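Local coordinates for protein putative acetyltransferase (PDB 3D9W) that probably transfers acetyl groups to arylamine substrates, as an arylamine N-acetyltransferase with the fold of that enzyme family, at residues A[72-77]-A[86-91]; A[116-121]-A[207-212]; A[233-238]-A[261-266]. All blocks are in the same frame, centred on the assembly; numbering follows the deposited sequence.

How the contacts relate
Helix 82-95 ties contact 1 to contact 2: it supplies Leu88 to the first, while two residues earlier Ala86 CB packs on Ala120 CB (3.5 Å) of the strand used by the second. The two centres lie about 17 Å apart. Contact 2 borders the probable catalytic site, since His119 on its strand lies beside Cys82 at the start of helix 82-95. Contact 3, with its centre about 20 Å from that of contact 1, is joined to it through Arg77, which bonds weakly to the carbonyl of Asn264. Contacts 2 and 3 do not touch; their nearest atoms are about 13 Å apart.

Contact 1 of 3, residues A[72-77]-A[86-91]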
loop_
_atom_site.group_PDB
_atom_site.type_symbol
_atom_site.label_atom_id
_atom_site.label_comp_id
_atom_site.label_asym_id
_atom_site.label_seq_id
_atom_site.Cartn_x
_atom_site.Cartn_y
_atom_site.Cartn_z
ATOM N N LYS A 72 -10.036 0.008 -12.217
ATOM C CA LYS A 72 -8.598 -0.194 -12.341
ATOM C C LYS A 72 -8.077 -1.382 -11.521
ATOM O O LYS A 72 -7.422 -2.282 -12.057
ATOM C CB LYS A 72 -7.891 1.084 -11.901
ATOM C CG LYS A 72 -6.391 1.097 -12.089
ATOM C CD LYS A 72 -5.830 2.416 -11.591
ATOM C CE LYS A 72 -4.361 2.593 -11.901
ATOM N NZ LYS A 72 -3.920 3.939 -11.456
ATOM N N LEU A 73 -8.390 -1.387 -10.227
ATOM C CA LEU A 73 -7.923 -2.436 -9.321
ATOM C C LEU A 73 -8.756 -3.705 -9.219
ATOM O O LEU A 73 -8.235 -4.749 -8.824
ATOM C CB LEU A 73 -7.742 -1.853 -7.920
ATOM C CG LEU A 73 -6.943 -0.555 -7.852
ATOM C CD1 LEU A 73 -6.608 -0.260 -6.411
ATOM C CD2 LEU A 73 -5.681 -0.681 -8.673
ATOM N N VAL A 74 -10.040 -3.627 -9.562
ATOM C CA VAL A 74 -10.913 -4.798 -9.481
ATOM C C VAL A 74 -11.304 -5.353 -10.846
ATOM O O VAL A 74 -11.519 -6.556 -10.983
ATOM C CB VAL A 74 -12.218 -4.487 -8.679
ATOM C CG1 VAL A 74 -13.154 -5.692 -8.705
ATOM C CG2 VAL A 74 -11.878 -4.125 -7.238
ATOM N N HIS A 75 -11.388 -4.496 -11.858
ATOM C CA HIS A 75 -11.791 -4.963 -13.184
ATOM C C HIS A 75 -10.731 -4.891 -14.265
ATOM O O HIS A 75 -11.047 -5.041 -15.442
ATOM C CB HIS A 75 -13.016 -4.188 -13.655
ATOM C CG HIS A 75 -14.154 -4.247 -12.699
ATOM N ND1 HIS A 75 -14.762 -5.431 -12.348
ATOM C CD2 HIS A 75 -14.762 -3.279 -11.977
ATOM C CE1 HIS A 75 -15.697 -5.190 -11.445
ATOM N NE2 HIS A 75 -15.716 -3.892 -11.203
ATOM N N SER A 76 -9.486 -4.650 -13.882
ATOM C CA SER A 76 -8.408 -4.576 -14.855
ATOM C C SER A 76 -7.153 -5.151 -14.253
ATOM O O SER A 76 -7.072 -5.361 -13.043
ATOM C CB SER A 76 -8.137 -3.128 -15.275
ATOM O OG SER A 76 -9.237 -2.586 -15.984
ATOM N N ARG A 77 -6.172 -5.409 -15.107
ATOM C CA ARG A 77 -4.902 -5.941 -14.653
ATOM C C ARG A 77 -4.014 -4.754 -14.421
ATOM O O ARG A 77 -3.101 -4.483 -15.185
ATOM C CB ARG A 77 -4.302 -6.855 -15.709
ATOM C CG ARG A 77 -5.147 -8.088 -15.966
ATOM C CD ARG A 77 -4.418 -9.305 -15.502
ATOM N NE ARG A 77 -3.215 -9.494 -16.300
ATOM C CZ ARG A 77 -2.198 -10.271 -15.947
ATOM N NH1 ARG A 77 -2.224 -10.943 -14.795
ATOM N NH2 ARG A 77 -1.156 -10.380 -16.754
ATOM N N ALA A 86 -5.418 1.958 -0.152
ATOM C CA ALA A 86 -6.093 2.198 1.115
ATOM C C ALA A 86 -7.526 2.676 0.918
ATOM O O ALA A 86 -8.427 2.288 1.667
ATOM C CB ALA A 86 -5.301 3.210 1.944
ATOM N N GLY A 87 -7.731 3.513 -0.095
ATOM C CA GLY A 87 -9.055 4.045 -0.372
ATOM C C GLY A 87 -10.079 2.971 -0.672
ATOM O O GLY A 87 -11.240 3.043 -0.252
ATOM N N LEU A 88 -9.637 1.962 -1.407
ATOM C CA LEU A 88 -10.507 0.858 -1.770
ATOM C C LEU A 88 -10.727 -0.031 -0.557
ATOM O O LEU A 88 -11.856 -0.432 -0.262
ATOM C CB LEU A 88 -9.879 0.050 -2.903
ATOM C CG LEU A 88 -10.741 -1.035 -3.534
ATOM C CD1 LEU A 88 -11.981 -0.396 -4.128
ATOM C CD2 LEU A 88 -9.937 -1.774 -4.598
ATOM N N PHE A 89 -9.641 -0.328 0.151
ATOM C CA PHE A 89 -9.707 -1.176 1.338
ATOM C C PHE A 89 -10.605 -0.564 2.411
ATOM O O PHE A 89 -11.342 -1.271 3.090
ATOM C CB PHE A 89 -8.305 -1.408 1.906
ATOM C CG PHE A 89 -8.226 -2.565 2.856
ATOM C CD1 PHE A 89 -8.357 -3.869 2.394
ATOM C CD2 PHE A 89 -8.041 -2.357 4.210
ATOM C CE1 PHE A 89 -8.303 -4.951 3.276
ATOM C CE2 PHE A 89 -7.986 -3.429 5.088
ATOM C CZ PHE A 89 -8.118 -4.726 4.622
ATOM N N ALA A 90 -10.549 0.753 2.561
ATOM C CA ALA A 90 -11.378 1.418 3.560
ATOM C C ALA A 90 -12.870 1.230 3.248
ATOM O O ALA A 90 -13.671 0.935 4.141
ATOM C CB ALA A 90 -11.029 2.902 3.623
ATOM N N ALA A 91 -13.233 1.405 1.980
ATOM C CA ALA A 91 -14.616 1.238 1.547
ATOM C C ALA A 91 -15.134 -0.147 1.935
ATOM O O ALA A 91 -16.214 -0.271 2.507
ATOM C CB ALA A 91 -14.713 1.431 0.056
#
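Leu88 lays its CD2 methyl against the flank of Leu73 and, with the same methyl, reaches Val74. CD2 of Leu88 is 4.0 Å from CB of Leu73, and CG2 of Val74 stands at the same 4.0 Å from it; both partners lie on the same general side of Leu88 CD2, so one methyl touches two successive residues. Leu73 adds a second touch at its tip, where CD1 comes to 4.1 Å from Leu88 CD2. The two leucines run antiparallel alongside one another, the Leu88 methyl resting on Leu73 CB and CD1, whereas Val74 meets Leu88 at a slant. Leu88 reaches across because its CG stands trans to the amide nitrogen (chi1 -172°), extending the chain outward from helix 82-95. The CA atoms of Leu73 and Leu88 remain 8.6 Å apart, a separation bridged by the side chains.

The carbonyl of Leu73 accepts from Arg24 NE of helix 18-25. Tyr21 of that helix, together with Gln70 and Leu66, one and two turns earlier on helix 66-73, closes further round Leu88, while Lys72 forms a salt bridge to Glu84 near the start of helix 82-95. Between the two segments themselves the chemistry is purely aliphatic and largely buried: the contact rests on the shape of branched side chains and the exclusion of water, with the Lys72-Glu84 salt bridge and the Arg24 bond lying beside it.

Contact 2 of 3, residues A[116-121]-A[207-212]; sequences PATHAL and NHFVST
Thr118 meets Val210 on the more buried side of this contact, where strand 117-125 passes helix 200-212. CG2 of Val210 lies against the hydroxyl branch of Thr118, 3.4 Å from OG1 and 3.6 Å from CB, the two side chains meeting at an angle. Val210 is backed by Phe218, and Thr118 rests on Tyr83 of helix 82-95. The other half opens toward solvent. There the ring of Phe209, swung out by a chi1 of 176° that carries CG away from the amide, is approached obliquely by two carbons: Pro116 CG stands 4.1 Å from CE1, and Thr118 CG2 stands 4.3 Å from CD1 of the same ring. Pro116 and Phe209 cross almost at right angles, and Pro116 is itself exposed.

Thr118 and His119 together face Gly105 in a classic beta bulge. While Thr118 turns to the helix, His119 points the other way, touching Cys82 and hydrogen-bonding Asp136 through NE2, an arrangement consistent with the Cys-His-Asp triad of arylamine N-acetyltransferases.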
loop_
_atom_site.group_PDB
_atom_site.type_symbol
_atom_site.label_atom_id
_atom_site.label_comp_id
_atom_site.label_asym_id
_atom_site.label_seq_id
_atom_site.Cartn_x
_atom_site.Cartn_y
_atom_site.Cartn_z
ATOM N N PRO A 116 7.758 13.683 3.493
ATOM C CA PRO A 116 6.339 14.034 3.514
ATOM C C PRO A 116 5.456 12.985 4.172
ATOM O O PRO A 116 5.749 11.794 4.109
ATOM C CB PRO A 116 6.005 14.175 2.036
ATOM C CG PRO A 116 7.289 14.567 1.433
ATOM C CD PRO A 116 8.272 13.685 2.117
ATOM N N ALA A 117 4.373 13.427 4.803
ATOM C CA ALA A 117 3.431 12.492 5.411
ATOM C C ALA A 117 2.421 12.209 4.298
ATOM O O ALA A 117 1.384 12.873 4.193
ATOM C CB ALA A 117 2.740 13.119 6.618
ATOM N N THR A 118 2.741 11.228 3.459
ATOM C CA THR A 118 1.890 10.887 2.333
ATOM C C THR A 118 1.661 9.390 2.177
ATOM O O THR A 118 1.409 8.899 1.074
ATOM C CB THR A 118 2.495 11.443 1.037
ATOM O OG1 THR A 118 3.728 10.776 0.759
ATOM C CG2 THR A 118 2.774 12.933 1.182
ATOM N N HIS A 119 1.748 8.661 3.285
ATOM C CA HIS A 119 1.538 7.221 3.242
ATOM C C HIS A 119 0.277 6.789 4.002
ATOM O O HIS A 119 0.268 6.721 5.233
ATOM C CB HIS A 119 2.745 6.484 3.804
ATOM C CG HIS A 119 2.581 5.005 3.780
ATOM N ND1 HIS A 119 2.406 4.303 2.607
ATOM C CD2 HIS A 119 2.468 4.105 4.783
ATOM C CE1 HIS A 119 2.188 3.033 2.890
ATOM N NE2 HIS A 119 2.219 2.887 4.203
ATOM N N ALA A 120 -0.773 6.477 3.249
ATOM C CA ALA A 120 -2.050 6.082 3.817
ATOM C C ALA A 120 -1.994 4.876 4.748
ATOM O O ALA A 120 -1.443 3.827 4.405
ATOM C CB ALA A 120 -3.041 5.827 2.697
ATOM N N LEU A 121 -2.570 5.037 5.933
ATOM C CA LEU A 121 -2.618 3.967 6.921
ATOM C C LEU A 121 -4.026 3.915 7.468
ATOM O O LEU A 121 -4.722 4.926 7.489
ATOM C CB LEU A 121 -1.632 4.224 8.067
ATOM C CG LEU A 121 -0.133 4.056 7.769
ATOM C CD1 LEU A 121 0.690 4.478 8.992
ATOM C CD2 LEU A 121 0.175 2.600 7.376
ATOM N N ASN A 207 -2.349 12.620 -2.181
ATOM C CA ASN A 207 -2.310 11.974 -3.474
ATOM C C ASN A 207 -1.961 12.934 -4.600
ATOM O O ASN A 207 -1.276 12.545 -5.546
ATOM C CB ASN A 207 -3.636 11.302 -3.784
ATOM C CG ASN A 207 -3.570 10.473 -5.041
ATOM O OD1 ASN A 207 -2.776 9.538 -5.134
ATOM N ND2 ASN A 207 -4.397 10.815 -6.020
ATOM N N HIS A 208 -2.429 14.176 -4.512
ATOM C CA HIS A 208 -2.126 15.159 -5.546
ATOM C C HIS A 208 -0.641 15.510 -5.536
ATOM O O HIS A 208 -0.086 15.914 -6.549
ATOM C CB HIS A 208 -2.922 16.444 -5.346
ATOM C CG HIS A 208 -2.550 17.521 -6.314
ATOM N ND1 HIS A 208 -2.938 17.497 -7.638
ATOM C CD2 HIS A 208 -1.757 18.608 -6.174
ATOM C CE1 HIS A 208 -2.400 18.523 -8.271
ATOM N NE2 HIS A 208 -1.678 19.212 -7.407
ATOM N N PHE A 209 -0.010 15.366 -4.378
ATOM C CA PHE A 209 1.409 15.654 -4.240
ATOM C C PHE A 209 2.233 14.489 -4.777
ATOM O O PHE A 209 3.051 14.655 -5.679
ATOM C CB PHE A 209 1.754 15.902 -2.761
ATOM C CG PHE A 209 3.220 16.105 -2.508
ATOM C CD1 PHE A 209 4.063 15.014 -2.294
ATOM C CD2 PHE A 209 3.772 17.381 -2.546
ATOM C CE1 PHE A 209 5.445 15.194 -2.128
ATOM C CE2 PHE A 209 5.149 17.576 -2.382
ATOM C CZ PHE A 209 5.991 16.481 -2.173
ATOM N N VAL A 210 2.017 13.312 -4.207
ATOM C CA VAL A 210 2.740 12.114 -4.608
ATOM C C VAL A 210 2.720 11.870 -6.104
ATOM O O VAL A 210 3.730 11.476 -6.695
ATOM C CB VAL A 210 2.148 10.863 -3.930
ATOM C CG1 VAL A 210 2.544 9.620 -4.700
ATOM C CG2 VAL A 210 2.639 10.765 -2.500
ATOM N N SER A 211 1.562 12.111 -6.707
ATOM C CA SER A 211 1.378 11.863 -8.129
ATOM C C SER A 211 1.715 12.994 -9.093
ATOM O O SER A 211 2.123 12.735 -10.228
ATOM C CB SER A 211 -0.060 11.429 -8.381
ATOM O OG SER A 211 -0.942 12.492 -8.070
ATOM N N THR A 212 1.561 14.242 -8.668
ATOM C CA THR A 212 1.827 15.334 -9.590
ATOM C C THR A 212 2.941 16.281 -9.218
ATOM O O THR A 212 3.107 17.307 -9.866
ATOM C CB THR A 212 0.561 16.169 -9.838
ATOM O OG1 THR A 212 0.282 16.968 -8.689
ATOM C CG2 THR A 212 -0.620 15.267 -10.114
#

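Contact 3 of 3, residues A[233-238]-A[261-266]; sequences HVLDGL and EVINEL
Strand 232-236 passes helix 259-265 with the pairing running in opposite senses along the chain, His233 against Leu266 (CA atoms 7.3 Å apart) and Leu235 against Ile263 (8.6 Å). Alternate strand residues therefore address the helix, and Val234 and Asp236 between and after them do not.

Leu266 makes the more intimate of the two meetings. Its CD1 methyl sits over one face of the His233 imidazole, 4.0 Å from the ring centroid and 20° off the normal, a CH-pi contact displaced toward the rim. The methyl leans toward the ND1-CE1 bond, with ND1 3.8 Å away and CE1 at 3.9 Å from Leu266 CD1. The two side chains cross at about a right angle, and the methyl comes down on the flat of the ring. The ring's rotation is held at two points: ND1 is hydrogen-bonded to Thr242 OG1 on the adjoining strand, and NE2 to Arg231 NE, a pairing consistent with NE2 as acceptor.

Leu235 extends its side chain with CG anti to the backbone N (chi1 178°), bringing CD2 to 4.3 Å from Ile263 CG1. This touch is looser and wholly aliphatic. Leu224 of the neighbouring strand touches both Leu235 and Ile263, while Phe267, which follows Leu266, packs on Leu235 and Val262. Leu240 bears on Val262 and Leu266, and the helix thus packs across three strands of the four-stranded antiparallel sheet, as in the C-terminal alpha/beta domain of these enzymes.

Chemically, then, the helix is held to the sheet by dispersion and a methyl-pi contact, and the imidazole can serve as an apolar surface through its face while its two nitrogens, at the edge, are satisfied by strand and turn neighbours.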
loop_
_atom_site.group_PDB
_atom_site.type_symbol
_atom_site.label_atom_id
_atom_site.label_comp_id
_atom_site.label_asym_id
_atom_site.label_seq_id
_atom_site.Cartn_x
_atom_site.Cartn_y
_atom_site.Cartn_z
ATOM N N HIS A 233 8.360 -9.029 -4.882
ATOM C CA HIS A 233 8.998 -8.598 -6.114
ATOM C C HIS A 233 8.975 -7.084 -6.147
ATOM O O HIS A 233 8.024 -6.469 -5.685
ATOM C CB HIS A 233 8.244 -9.102 -7.343
ATOM C CG HIS A 233 8.284 -10.587 -7.531
ATOM N ND1 HIS A 233 9.454 -11.282 -7.753
ATOM C CD2 HIS A 233 7.290 -11.505 -7.561
ATOM C CE1 HIS A 233 9.178 -12.564 -7.910
ATOM N NE2 HIS A 233 7.873 -12.725 -7.798
ATOM N N VAL A 234 10.023 -6.486 -6.701
ATOM C CA VAL A 234 10.103 -5.034 -6.820
ATOM C C VAL A 234 10.809 -4.609 -8.102
ATOM O O VAL A 234 11.871 -5.129 -8.441
ATOM C CB VAL A 234 10.868 -4.395 -5.630
ATOM C CG1 VAL A 234 11.032 -2.894 -5.857
ATOM C CG2 VAL A 234 10.125 -4.643 -4.339
ATOM N N LEU A 235 10.197 -3.671 -8.819
ATOM C CA LEU A 235 10.802 -3.124 -10.029
ATOM C C LEU A 235 11.084 -1.650 -9.758
ATOM O O LEU A 235 10.161 -0.857 -9.609
ATOM C CB LEU A 235 9.882 -3.251 -11.244
ATOM C CG LEU A 235 10.534 -2.616 -12.479
ATOM C CD1 LEU A 235 11.875 -3.284 -12.772
ATOM C CD2 LEU A 235 9.623 -2.748 -13.665
ATOM N N ASP A 236 12.363 -1.298 -9.680
ATOM C CA ASP A 236 12.787 0.071 -9.408
ATOM C C ASP A 236 13.612 0.566 -10.597
ATOM O O ASP A 236 14.849 0.575 -10.564
ATOM C CB ASP A 236 13.615 0.093 -8.114
ATOM C CG ASP A 236 13.959 1.502 -7.649
ATOM O OD1 ASP A 236 13.180 2.446 -7.927
ATOM O OD2 ASP A 236 15.006 1.653 -6.976
ATOM N N GLY A 237 12.904 0.982 -11.643
ATOM C CA GLY A 237 13.548 1.443 -12.856
ATOM C C GLY A 237 13.793 0.207 -13.691
ATOM O O GLY A 237 12.852 -0.421 -14.168
ATOM N N LEU A 238 15.058 -0.154 -13.863
ATOM C CA LEU A 238 15.396 -1.349 -14.621
ATOM C C LEU A 238 16.029 -2.377 -13.691
ATOM O O LEU A 238 16.658 -3.332 -14.137
ATOM C CB LEU A 238 16.354 -1.011 -15.758
ATOM C CG LEU A 238 15.803 -0.159 -16.893
ATOM C CD1 LEU A 238 16.902 0.016 -17.911
ATOM C CD2 LEU A 238 14.589 -0.820 -17.528
ATOM N N GLU A 261 7.267 -8.142 -20.541
ATOM C CA GLU A 261 7.098 -9.489 -20.022
ATOM C C GLU A 261 7.160 -9.563 -18.510
ATOM O O GLU A 261 6.318 -10.202 -17.882
ATOM C CB GLU A 261 8.148 -10.420 -20.620
ATOM C CG GLU A 261 8.173 -11.780 -19.973
ATOM C CD GLU A 261 8.625 -12.859 -20.914
ATOM O OE1 GLU A 261 7.903 -13.142 -21.880
ATOM O OE2 GLU A 261 9.702 -13.427 -20.688
ATOM N N VAL A 262 8.168 -8.919 -17.929
ATOM C CA VAL A 262 8.336 -8.913 -16.478
ATOM C C VAL A 262 7.116 -8.304 -15.807
ATOM O O VAL A 262 6.643 -8.804 -14.793
ATOM C CB VAL A 262 9.587 -8.107 -16.069
ATOM C CG1 VAL A 262 9.547 -7.785 -14.591
ATOM C CG2 VAL A 262 10.838 -8.904 -16.391
ATOM N N ILE A 263 6.607 -7.229 -16.400
ATOM C CA ILE A 263 5.457 -6.515 -15.882
ATOM C C ILE A 263 4.160 -7.315 -15.955
ATOM O O ILE A 263 3.272 -7.136 -15.125
ATOM C CB ILE A 263 5.306 -5.179 -16.620
ATOM C CG1 ILE A 263 6.489 -4.276 -16.263
ATOM C CG2 ILE A 263 3.994 -4.502 -16.245
ATOM C CD1 ILE A 263 6.542 -3.009 -17.077
ATOM N N ASN A 264 4.050 -8.198 -16.943
ATOM C CA ASN A 264 2.860 -9.028 -17.097
ATOM C C ASN A 264 2.912 -10.271 -16.205
ATOM O O ASN A 264 1.957 -10.572 -15.475
ATOM C CB ASN A 264 2.707 -9.466 -18.556
ATOM C CG ASN A 264 1.795 -10.675 -18.711
ATOM O OD1 ASN A 264 0.612 -10.621 -18.402
ATOM N ND2 ASN A 264 2.353 -11.774 -19.191
ATOM N N GLU A 265 4.033 -10.983 -16.258
ATOM C CA GLU A 265 4.190 -12.198 -15.479
ATOM C C GLU A 265 4.447 -11.954 -14.003
ATOM O O GLU A 265 3.827 -12.586 -13.147
ATOM C CB GLU A 265 5.328 -13.039 -16.045
ATOM C CG GLU A 265 5.333 -13.154 -17.557
ATOM C CD GLU A 265 6.298 -14.207 -18.055
ATOM O OE1 GLU A 265 7.451 -14.242 -17.585
ATOM O OE2 GLU A 265 5.903 -14.998 -18.927
ATOM N N LEU A 266 5.359 -11.030 -13.714
ATOM C CA LEU A 266 5.731 -10.711 -12.341
ATOM C C LEU A 266 4.909 -9.677 -11.604
ATOM O O LEU A 266 4.967 -9.606 -10.381
ATOM C CB LEU A 266 7.181 -10.255 -12.278
ATOM C CG LEU A 266 8.209 -11.344 -12.473
ATOM C CD1 LEU A 266 9.373 -11.078 -11.531
ATOM C CD2 LEU A 266 7.599 -12.697 -12.173
#